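Local coordinates for protein galactan 1,3-beta-galactosidase (Phanerochaete chrysosporium, PDB 7BYV) that probably hydrolyses beta-1,3-galactan from the chain end as an exo-beta-1,3-galactanase of glycoside hydrolase family 43, and carries a carbohydrate-binding module that binds galactose, at residues V80-K85 and S136-I141; A108-V113 and S128-G133; L187-I192 and Y241-F246. The protein carries 1 engineered substitution. All blocks are in the same frame, centred on the assembly; numbering follows the deposited sequence.

Interaction 1. Residues V80-K85 and S136-I141; sequences VVERPK and SRDESI. With GAL (beta-D-galactopyranose), chain C; GAL (beta-D-galactopyranose), chain B.
Arg83 lies across the carboxylate of Asp138, and both side chains grip the same galactose, the GAL of chain C. In Arg83, CG stands anti to the carbonyl carbon (chi1 -44°), and from there the chain runs extended to NE. CB packs against the second segment at Glu139 OE2, 3.3 Å away, and CD passes between Glu139 O and the Asp138 carboxyl carbon, at van der Waals distance from both. NE then makes a salt bridge to Asp138 OD2 at 3.4 Å, an oblique one, since the guanidinium and carboxylate planes stand 61° apart. At the tip NH2 donates to O2 of the sugar (3.1 Å, 156° at the hydrogen), which lies at the edge of the guanidinium and near its plane; a weak bond from NH2 to O3 spans 3.5 Å. The other tip nitrogen, NH1, turns to the backbone oxygen of Asn244 in a weak bond.

The same sugar O2 donates to Asp138 OD2 at 2.8 Å. Glu82 takes the next two hydroxyls with one oxygen: OE1 accepts from O4 at 2.9 Å and from O3 at 3.2 Å, while OE2 bonds the Tyr106 hydroxyl. Further along, away from the ligand, Lys85 CB rests on Ile141 CG1 at 3.8 Å, and Lys85 NZ is bonded to the Ala23 and Pro84 carbonyls. Strands 80-85 and 139-141 run almost parallel, as the innermost strands of adjacent blades do in the five-bladed beta-propeller of family 43, where Glu82, Arg83 and Asp138 line the galactose-binding site.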
loop_
_atom_site.group_PDB
_atom_site.type_symbol
_atom_site.label_atom_id
_atom_site.label_comp_id
_atom_site.label_asym_id
_atom_site.label_seq_id
_atom_site.Cartn_x
_atom_site.Cartn_y
_atom_site.Cartn_z
ATOM N N VAL A 80 2.448 -12.263 -16.704
ATOM C CA VAL A 80 2.397 -11.423 -15.517
ATOM C C VAL A 80 1.880 -10.055 -15.941
ATOM O O VAL A 80 2.329 -9.505 -16.956
ATOM C CB VAL A 80 3.793 -11.318 -14.870
ATOM C CG1 VAL A 80 3.946 -10.039 -14.071
ATOM C CG2 VAL A 80 4.077 -12.540 -14.013
ATOM N N VAL A 81 0.930 -9.516 -15.181
ATOM C CA VAL A 81 0.309 -8.227 -15.474
ATOM C C VAL A 81 0.252 -7.443 -14.167
ATOM O O VAL A 81 -0.559 -7.758 -13.289
ATOM C CB VAL A 81 -1.089 -8.376 -16.083
ATOM C CG1 VAL A 81 -1.837 -7.020 -16.115
ATOM C CG2 VAL A 81 -0.990 -8.987 -17.464
ATOM N N GLU A 82 1.092 -6.416 -14.042
ATOM C CA GLU A 82 1.296 -5.744 -12.770
ATOM C C GLU A 82 1.073 -4.248 -12.892
ATOM O O GLU A 82 1.256 -3.655 -13.959
ATOM C CB GLU A 82 2.685 -6.013 -12.236
ATOM C CG GLU A 82 2.866 -7.468 -11.905
ATOM C CD GLU A 82 4.192 -7.772 -11.253
ATOM O OE1 GLU A 82 5.102 -6.913 -11.326
ATOM O OE2 GLU A 82 4.315 -8.881 -10.678
ATOM N N ARG A 83 0.664 -3.657 -11.774
ATOM C CA ARG A 83 0.493 -2.223 -11.587
ATOM C C ARG A 83 -0.285 -1.598 -12.734
ATOM O O ARG A 83 0.279 -0.816 -13.503
ATOM C CB ARG A 83 1.854 -1.543 -11.442
ATOM C CG ARG A 83 2.788 -2.299 -10.539
ATOM C CD ARG A 83 3.987 -1.474 -10.042
ATOM N NE ARG A 83 4.690 -2.192 -8.979
ATOM C CZ ARG A 83 4.484 -1.970 -7.679
ATOM N NH1 ARG A 83 3.624 -1.028 -7.308
ATOM N NH2 ARG A 83 5.143 -2.672 -6.755
ATOM N N PRO A 84 -1.566 -1.914 -12.896
ATOM C CA PRO A 84 -2.356 -1.220 -13.917
ATOM C C PRO A 84 -2.537 0.247 -13.548
ATOM O O PRO A 84 -2.832 0.588 -12.398
ATOM C CB PRO A 84 -3.690 -1.978 -13.919
ATOM C CG PRO A 84 -3.777 -2.595 -12.575
ATOM C CD PRO A 84 -2.366 -2.922 -12.176
ATOM N N LYS A 85 -2.333 1.113 -14.534
ATOM C CA LYS A 85 -2.608 2.532 -14.404
ATOM C C LYS A 85 -3.578 2.924 -15.505
ATOM O O LYS A 85 -3.615 2.294 -16.566
ATOM C CB LYS A 85 -1.331 3.357 -14.498
ATOM C CG LYS A 85 -0.299 2.957 -13.490
ATOM C CD LYS A 85 -0.665 3.421 -12.089
ATOM C CE LYS A 85 0.283 2.817 -11.067
ATOM N NZ LYS A 85 -0.077 1.407 -10.803
ATOM N N SER A 136 11.214 -2.424 -19.423
ATOM C CA SER A 136 10.251 -1.736 -18.582
ATOM C C SER A 136 9.668 -2.775 -17.644
ATOM O O SER A 136 8.994 -3.695 -18.108
ATOM C CB SER A 136 9.153 -1.107 -19.421
ATOM O OG SER A 136 8.198 -0.499 -18.586
ATOM N N ARG A 137 9.925 -2.653 -16.335
ATOM C CA ARG A 137 9.323 -3.562 -15.367
ATOM C C ARG A 137 8.326 -2.761 -14.552
ATOM O O ARG A 137 7.226 -2.451 -15.058
ATOM C CB ARG A 137 10.410 -4.277 -14.558
ATOM C CG ARG A 137 10.871 -5.566 -15.199
ATOM C CD ARG A 137 12.256 -5.977 -14.735
ATOM N NE ARG A 137 12.783 -7.075 -15.546
ATOM C CZ ARG A 137 13.704 -6.928 -16.501
ATOM N NH1 ARG A 137 14.221 -5.732 -16.772
ATOM N NH2 ARG A 137 14.105 -7.979 -17.200
ATOM N N ASP A 138 8.635 -2.374 -13.306
ATOM C CA ASP A 138 7.698 -1.550 -12.543
ATOM C C ASP A 138 7.490 -0.213 -13.247
ATOM O O ASP A 138 8.450 0.452 -13.651
ATOM C CB ASP A 138 8.194 -1.321 -11.112
ATOM C CG ASP A 138 7.884 -2.505 -10.171
ATOM O OD1 ASP A 138 7.480 -3.592 -10.641
ATOM O OD2 ASP A 138 8.058 -2.357 -8.949
ATOM N N GLU A 139 6.228 0.165 -13.433
ATOM C CA GLU A 139 5.915 1.380 -14.156
ATOM C C GLU A 139 4.770 2.103 -13.475
ATOM O O GLU A 139 4.166 1.605 -12.521
ATOM C CB GLU A 139 5.570 1.114 -15.628
ATOM C CG GLU A 139 4.620 -0.020 -15.870
ATOM C CD GLU A 139 3.255 0.206 -15.249
ATOM O OE1 GLU A 139 2.681 1.303 -15.440
ATOM O OE2 GLU A 139 2.763 -0.711 -14.557
ATOM N N SER A 140 4.472 3.283 -14.018
ATOM C CA SER A 140 3.406 4.179 -13.590
ATOM C C SER A 140 3.161 5.190 -14.708
ATOM O O SER A 140 4.004 5.389 -15.585
ATOM C CB SER A 140 3.760 4.898 -12.283
ATOM O OG SER A 140 2.649 5.643 -11.813
ATOM N N ILE A 141 1.992 5.821 -14.667
ATOM C CA ILE A 141 1.602 6.827 -15.648
ATOM C C ILE A 141 1.314 8.108 -14.894
ATOM O O ILE A 141 0.523 8.108 -13.945
ATOM C CB ILE A 141 0.363 6.397 -16.452
ATOM C CG1 ILE A 141 0.610 5.090 -17.226
ATOM C CG2 ILE A 141 -0.060 7.497 -17.360
ATOM C CD1 ILE A 141 1.700 5.175 -18.270
HETATM C C1 GAL C . 9.143 -6.469 -7.317
HETATM C C2 GAL C . 7.872 -5.617 -7.757
HETATM C C3 GAL C . 6.571 -6.374 -7.615
HETATM C C4 GAL C . 6.747 -7.800 -8.173
HETATM C C5 GAL C . 7.750 -8.578 -7.261
HETATM C C6 GAL C . 8.459 -9.821 -7.887
HETATM O O2 GAL C . 7.716 -4.407 -7.057
HETATM O O3 GAL C . 5.557 -5.711 -8.372
HETATM O O4 GAL C . 7.194 -7.761 -9.554
HETATM O O5 GAL C . 8.803 -7.725 -6.645
HETATM O O6 GAL C . 9.454 -10.366 -7.003
HETATM C C1 GAL B . 14.091 -7.047 -8.783
HETATM C C2 GAL B . 12.867 -6.406 -8.069
HETATM C C3 GAL B . 11.555 -7.248 -8.287
HETATM C C4 GAL B . 11.309 -7.603 -9.796
HETATM C C5 GAL B . 12.597 -8.135 -10.442
HETATM C C6 GAL B . 12.525 -8.312 -11.995
HETATM O O2 GAL B . 13.084 -6.234 -6.657
HETATM O O3 GAL B . 10.409 -6.540 -7.847
HETATM O O4 GAL B . 10.793 -6.465 -10.547
HETATM O O5 GAL B . 13.748 -7.254 -10.178
HETATM O O6 GAL B . 13.687 -9.007 -12.530
#

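Interaction 2. Residues A108-V113 and S128-G133; sequences AAMVGV and SFKPLG. With NAG (2-acetamido-2-deoxy-beta-D-glucopyranose), chain E.
Val111 and Phe129 form an antiparallel hydrogen-bonded pair, Val111 N to Phe129 O at 2.8 Å and Phe129 N to Val111 O at 2.9 Å, with Gly112 and Ser128 next as a non-hydrogen-bonded pair. The two bonds are fairly straight, and Ser128 CA adds a CA-H...O contact to Val111 O.

Phe129 carries the side-chain contact on the Val111 face. Its CG sits between the backbone N and the carbonyl carbon (chi1 54°), which folds the ring back along the neighbouring strand, so that CE1 meets Val113 CG2 obliquely at 3.7 Å. One ring face is covered by the N-acetylglucosamine linked to Asn174, whose C1 lies 4.1 Å above the plane over the ring centre; Val111 O is offset toward the rim on the opposite face. Met110 packs alongside the other strand's backbone, with CB 3.2 Å from Phe129 O and CE 3.5 Å from Phe129 CA.

Beyond the strand end, Lys130 stretches out and bends at its last torsion to bring NZ to two carbonyls. Lys130 NZ donates to Ala109 O at 3.1 Å. The same ammonium also bonds the carbonyl of Ala108, at a rather short modelled distance, and it approaches from above both carbonyl planes. Asp135 completes the grip on the ammonium through a salt bridge. With an alanine here the carbonyls of Ala108 and Ala109 would probably lose this shared donor, and the tie between the 108-109 loop and the end of the other strand is likely to weaken. Strands 110-116 and 124-129 make a beta hairpin, the two outer strands of an antiparallel four-stranded propeller blade, with the N-glycan lying against its edge strand.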
loop_
_atom_site.group_PDB
_atom_site.type_symbol
_atom_site.label_atom_id
_atom_site.label_comp_id
_atom_site.label_asym_id
_atom_site.label_seq_id
_atom_site.Cartn_x
_atom_site.Cartn_y
_atom_site.Cartn_z
ATOM N N ALA A 108 10.949 -10.704 -19.809
ATOM C CA ALA A 108 10.419 -10.056 -21.007
ATOM C C ALA A 108 10.405 -8.532 -20.877
ATOM O O ALA A 108 10.722 -7.824 -21.838
ATOM C CB ALA A 108 9.016 -10.585 -21.307
ATOM N N ALA A 109 10.004 -8.016 -19.712
ATOM C CA ALA A 109 10.220 -6.620 -19.316
ATOM C C ALA A 109 9.613 -5.653 -20.339
ATOM O O ALA A 109 10.296 -4.892 -21.017
ATOM C CB ALA A 109 11.713 -6.343 -19.101
ATOM N N MET A 110 8.292 -5.693 -20.415
ATOM C CA MET A 110 7.563 -4.911 -21.395
ATOM C C MET A 110 6.485 -4.086 -20.714
ATOM O O MET A 110 6.173 -4.249 -19.536
ATOM C CB MET A 110 6.909 -5.802 -22.460
ATOM C CG MET A 110 7.845 -6.779 -23.141
ATOM S SD MET A 110 7.017 -7.663 -24.485
ATOM C CE MET A 110 7.920 -7.033 -25.899
ATOM N N VAL A 111 5.926 -3.215 -21.471
ATOM C CA VAL A 111 4.703 -2.539 -21.101
ATOM C C VAL A 111 3.588 -3.167 -21.912
ATOM O O VAL A 111 3.827 -3.760 -22.965
ATOM C CB VAL A 111 4.820 -1.026 -21.353
ATOM C CG1 VAL A 111 3.490 -0.401 -21.363
ATOM C CG2 VAL A 111 5.632 -0.397 -20.266
ATOM N N GLY A 112 2.377 -3.102 -21.387
ATOM C CA GLY A 112 1.201 -3.451 -22.151
ATOM C C GLY A 112 0.210 -2.308 -22.129
ATOM O O GLY A 112 0.146 -1.526 -21.180
ATOM N N VAL A 113 -0.551 -2.210 -23.212
ATOM C CA VAL A 113 -1.572 -1.186 -23.343
ATOM C C VAL A 113 -2.891 -1.872 -23.662
ATOM O O VAL A 113 -2.930 -2.987 -24.187
ATOM C CB VAL A 113 -1.196 -0.134 -24.417
ATOM C CG1 VAL A 113 -2.111 1.068 -24.348
ATOM C CG2 VAL A 113 0.230 0.332 -24.211
ATOM N N SER A 128 1.784 -5.664 -26.278
ATOM C CA SER A 128 2.864 -5.389 -25.350
ATOM C C SER A 128 4.152 -5.171 -26.119
ATOM O O SER A 128 4.348 -5.709 -27.210
ATOM C CB SER A 128 3.077 -6.546 -24.337
ATOM O OG SER A 128 1.948 -6.738 -23.496
ATOM N N PHE A 129 5.049 -4.403 -25.525
ATOM C CA PHE A 129 6.256 -4.019 -26.231
ATOM C C PHE A 129 7.242 -3.463 -25.219
ATOM O O PHE A 129 6.877 -3.108 -24.097
ATOM C CB PHE A 129 5.954 -2.979 -27.312
ATOM C CG PHE A 129 5.223 -1.788 -26.794
ATOM C CD1 PHE A 129 3.848 -1.771 -26.757
ATOM C CD2 PHE A 129 5.910 -0.693 -26.325
ATOM C CE1 PHE A 129 3.173 -0.676 -26.276
ATOM C CE2 PHE A 129 5.241 0.406 -25.851
ATOM C CZ PHE A 129 3.871 0.415 -25.820
ATOM N N LYS A 130 8.493 -3.369 -25.652
ATOM C CA LYS A 130 9.490 -2.626 -24.904
ATOM C C LYS A 130 9.402 -1.142 -25.268
ATOM O O LYS A 130 9.448 -0.795 -26.449
ATOM C CB LYS A 130 10.878 -3.176 -25.201
ATOM C CG LYS A 130 11.138 -4.545 -24.619
ATOM C CD LYS A 130 12.603 -4.680 -24.361
ATOM C CE LYS A 130 12.991 -6.079 -23.927
ATOM N NZ LYS A 130 12.615 -6.321 -22.508
ATOM N N PRO A 131 9.257 -0.248 -24.294
ATOM C CA PRO A 131 9.163 1.182 -24.609
ATOM C C PRO A 131 10.487 1.708 -25.143
ATOM O O PRO A 131 11.517 1.643 -24.461
ATOM C CB PRO A 131 8.802 1.815 -23.262
ATOM C CG PRO A 131 9.282 0.851 -22.252
ATOM C CD PRO A 131 9.086 -0.502 -22.857
ATOM N N LEU A 132 10.447 2.235 -26.377
ATOM C CA LEU A 132 11.624 2.754 -27.073
ATOM C C LEU A 132 12.735 1.718 -27.133
ATOM O O LEU A 132 13.917 2.061 -27.144
ATOM C CB LEU A 132 12.131 4.042 -26.422
ATOM C CG LEU A 132 11.265 5.303 -26.480
ATOM C CD1 LEU A 132 12.000 6.513 -25.928
ATOM C CD2 LEU A 132 10.778 5.598 -27.882
ATOM N N GLY A 133 12.359 0.438 -27.143
ATOM C CA GLY A 133 13.311 -0.659 -27.166
ATOM C C GLY A 133 13.881 -1.103 -25.824
ATOM O O GLY A 133 14.586 -2.120 -25.778
HETATM C C1 NAG E . 4.653 1.114 -30.012
HETATM C C2 NAG E . 3.797 0.077 -30.752
HETATM C C3 NAG E . 4.459 -1.303 -30.663
HETATM C C4 NAG E . 5.909 -1.230 -31.132
HETATM C C5 NAG E . 6.637 -0.126 -30.358
HETATM C C6 NAG E . 8.089 0.053 -30.739
HETATM C C7 NAG E . 1.515 0.946 -30.492
HETATM C C8 NAG E . 0.177 0.747 -29.842
HETATM N N2 NAG E . 2.449 0.030 -30.209
HETATM O O3 NAG E . 3.723 -2.268 -31.410
HETATM O O4 NAG E . 6.558 -2.487 -30.950
HETATM O O5 NAG E . 5.977 1.133 -30.573
HETATM O O6 NAG E . 8.906 0.112 -29.575
HETATM O O7 NAG E . 1.744 1.896 -31.235
#

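Interaction 3. Residues L187-I192 and Y241-F246; sequences LQAPGI and YSQNAF. Engineered in segment 187-192: Gln188 (natural residue Glu). With GAL (beta-D-galactopyranose), chain B; GAL (beta-D-galactopyranose), chain C.
Gln188 and Gln243 meet beside the bound sugars, their side chains crossing at about a right angle and their amide planes turned 67° apart. Gln188 is an engineered residue, glutamate in the natural protein; its extended chain carries the amide to the junction of the two galactoses. Gln243, also extended, gives a weak bond from NE2 to O2 of the chain C galactose at 3.4 Å, and is steadied by Trp261 at OE1 and Ser204 at NE2.

At Ala189 the chain turns a corner. CB packs on Gln243 CG at 3.7 Å and sits 3.5 Å from Asn244 O, while the carbonyl O accepts from Asn244 ND2 (3.2 Å, 157° at the hydrogen). The acceptor lies in the amide plane of Asn244, but the donor is tilted from the carbonyl plane; the same nitrogen also bonds Asp247. Pro190 points away from 241-246 at its CB and offers its carbonyl to a water, 3.0 Å from Pro190 O, which donates as well to Ala245 O at 3.3 Å. Gly191 then passes close to the Asn244 amide, where a beta carbon would be tight against ND2. Opposite Met257, Ala245 and Phe246 form a classic beta bulge. Strands 190-192 and 243-246 cross at 48° as inner strands of two neighbouring blades, and Gln188 and Gln243 reach the sugar site of the five-bladed propeller.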
loop_
_atom_site.group_PDB
_atom_site.type_symbol
_atom_site.label_atom_id
_atom_site.label_comp_id
_atom_site.label_asym_id
_atom_site.label_seq_id
_atom_site.Cartn_x
_atom_site.Cartn_y
_atom_site.Cartn_z
ATOM N N LEU A 187 15.531 2.167 -8.829
ATOM C CA LEU A 187 14.224 2.560 -8.329
ATOM C C LEU A 187 13.153 1.737 -9.019
ATOM O O LEU A 187 13.229 1.485 -10.224
ATOM C CB LEU A 187 13.957 4.041 -8.574
ATOM C CG LEU A 187 14.770 5.030 -7.736
ATOM C CD1 LEU A 187 14.554 6.458 -8.252
ATOM C CD2 LEU A 187 14.411 4.930 -6.251
ATOM N N GLN A 188 12.169 1.301 -8.240
ATOM C CA GLN A 188 10.974 0.688 -8.781
ATOM C C GLN A 188 9.795 1.167 -7.948
ATOM O O GLN A 188 9.936 2.031 -7.075
ATOM C CB GLN A 188 11.091 -0.835 -8.809
ATOM C CG GLN A 188 11.276 -1.461 -7.450
ATOM C CD GLN A 188 11.220 -2.979 -7.508
ATOM O OE1 GLN A 188 11.219 -3.566 -8.593
ATOM N NE2 GLN A 188 11.164 -3.616 -6.347
ATOM N N ALA A 189 8.623 0.614 -8.245
ATOM C CA ALA A 189 7.362 1.032 -7.645
ATOM C C ALA A 189 7.191 2.553 -7.641
ATOM O O ALA A 189 7.003 3.150 -6.575
ATOM C CB ALA A 189 7.238 0.479 -6.232
ATOM N N PRO A 190 7.231 3.209 -8.808
ATOM C CA PRO A 190 7.161 4.673 -8.839
ATOM C C PRO A 190 5.749 5.242 -8.853
ATOM O O PRO A 190 4.790 4.622 -9.324
ATOM C CB PRO A 190 7.863 5.004 -10.162
ATOM C CG PRO A 190 7.412 3.911 -11.043
ATOM C CD PRO A 190 7.377 2.666 -10.171
ATOM N N GLY A 191 5.644 6.461 -8.321
ATOM C CA GLY A 191 4.487 7.313 -8.549
ATOM C C GLY A 191 4.924 8.763 -8.552
ATOM O O GLY A 191 5.975 9.109 -8.002
ATOM N N ILE A 192 4.134 9.614 -9.201
ATOM C CA ILE A 192 4.421 11.046 -9.241
ATOM C C ILE A 192 3.162 11.822 -8.898
ATOM O O ILE A 192 2.066 11.520 -9.387
ATOM C CB ILE A 192 4.969 11.512 -10.607
ATOM C CG1 ILE A 192 6.449 11.169 -10.739
ATOM C CG2 ILE A 192 4.816 13.030 -10.767
ATOM C CD1 ILE A 192 7.080 11.756 -11.976
ATOM N N TYR A 241 6.292 -1.005 6.626
ATOM C CA TYR A 241 6.099 -2.245 5.902
ATOM C C TYR A 241 5.128 -2.047 4.750
ATOM O O TYR A 241 3.957 -2.430 4.851
ATOM C CB TYR A 241 5.620 -3.340 6.847
ATOM C CG TYR A 241 5.922 -4.727 6.338
ATOM C CD1 TYR A 241 5.814 -5.045 4.971
ATOM C CD2 TYR A 241 6.329 -5.725 7.212
ATOM C CE1 TYR A 241 6.095 -6.319 4.508
ATOM C CE2 TYR A 241 6.606 -7.000 6.753
ATOM C CZ TYR A 241 6.489 -7.290 5.413
ATOM O OH TYR A 241 6.770 -8.566 5.001
ATOM N N SER A 242 5.604 -1.458 3.652
ATOM C CA SER A 242 4.781 -1.325 2.454
ATOM C C SER A 242 5.652 -0.966 1.252
ATOM O O SER A 242 6.862 -0.756 1.357
ATOM C CB SER A 242 3.678 -0.280 2.640
ATOM O OG SER A 242 4.233 1.015 2.571
ATOM N N GLN A 243 5.012 -0.908 0.098
ATOM C CA GLN A 243 5.692 -0.496 -1.108
ATOM C C GLN A 243 4.730 0.368 -1.896
ATOM O O GLN A 243 3.563 -0.002 -2.066
ATOM C CB GLN A 243 6.151 -1.697 -1.941
ATOM C CG GLN A 243 7.180 -1.312 -2.978
ATOM C CD GLN A 243 7.477 -2.398 -3.983
ATOM O OE1 GLN A 243 6.638 -3.255 -4.270
ATOM N NE2 GLN A 243 8.679 -2.365 -4.528
ATOM N N ASN A 244 5.227 1.508 -2.371
ATOM C CA ASN A 244 4.407 2.459 -3.112
ATOM C C ASN A 244 3.595 1.776 -4.203
ATOM O O ASN A 244 4.072 0.849 -4.868
ATOM C CB ASN A 244 5.294 3.529 -3.737
ATOM C CG ASN A 244 4.513 4.726 -4.189
ATOM O OD1 ASN A 244 3.611 5.204 -3.489
ATOM N ND2 ASN A 244 4.845 5.225 -5.375
ATOM N N ALA A 245 2.357 2.244 -4.390
ATOM C CA ALA A 245 1.560 1.775 -5.519
ATOM C C ALA A 245 1.026 2.975 -6.273
ATOM O O ALA A 245 1.184 3.080 -7.492
ATOM C CB ALA A 245 0.404 0.874 -5.069
ATOM N N PHE A 246 0.408 3.890 -5.541
ATOM C CA PHE A 246 -0.174 5.064 -6.158
ATOM C C PHE A 246 -0.095 6.208 -5.173
ATOM O O PHE A 246 -0.132 5.990 -3.962
ATOM C CB PHE A 246 -1.623 4.834 -6.560
ATOM C CG PHE A 246 -2.118 5.836 -7.524
ATOM C CD1 PHE A 246 -1.774 5.743 -8.871
ATOM C CD2 PHE A 246 -2.900 6.892 -7.099
ATOM C CE1 PHE A 246 -2.219 6.680 -9.789
ATOM C CE2 PHE A 246 -3.343 7.839 -8.016
ATOM C CZ PHE A 246 -2.995 7.728 -9.365
HETATM C C1 GAL B . 14.091 -7.047 -8.783
HETATM C C2 GAL B . 12.867 -6.406 -8.069
HETATM C C3 GAL B . 11.555 -7.248 -8.287
HETATM C C4 GAL B . 11.309 -7.603 -9.796
HETATM C C5 GAL B . 12.597 -8.135 -10.442
HETATM C C6 GAL B . 12.525 -8.312 -11.995
HETATM O O2 GAL B . 13.084 -6.234 -6.657
HETATM O O3 GAL B . 10.409 -6.540 -7.847
HETATM O O4 GAL B . 10.793 -6.465 -10.547
HETATM O O5 GAL B . 13.748 -7.254 -10.178
HETATM O O6 GAL B . 13.687 -9.007 -12.530
HETATM C C1 GAL C . 9.143 -6.469 -7.317
HETATM C C2 GAL C . 7.872 -5.617 -7.757
HETATM C C3 GAL C . 6.571 -6.374 -7.615
HETATM C C4 GAL C . 6.747 -7.800 -8.173
HETATM C C5 GAL C . 7.750 -8.578 -7.261
HETATM C C6 GAL C . 8.459 -9.821 -7.887
HETATM O O2 GAL C . 7.716 -4.407 -7.057
HETATM O O3 GAL C . 5.557 -5.711 -8.372
HETATM O O4 GAL C . 7.194 -7.761 -9.554
HETATM O O5 GAL C . 8.803 -7.725 -6.645
HETATM O O6 GAL C . 9.454 -10.366 -7.003
HETATM O O HOH W 1 1.996 5.693 -9.294
#

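Interactions 1 and 3 contribute to the same sugar-binding site, their centres about 11 Å apart. They are joined directly: Asp138 OD2, which accepts from the sugar O2, also probably accepts from Ala189 N at 3.1 Å, while Ser140 CB packs on Pro190 O at 3.1 Å. The two galactoses, linked from C1 of the chain C sugar to O3 of the chain B sugar, touch both contacts. Interaction 2 sits further out, its centre about 10 Å from that of interaction 1 and about 20 Å from that of interaction 3. It meets 136-141 through Ser136 N and Ala109 O, 3.1 Å apart, and through Ala109 CB packed on the Arg137 guanidinium carbon.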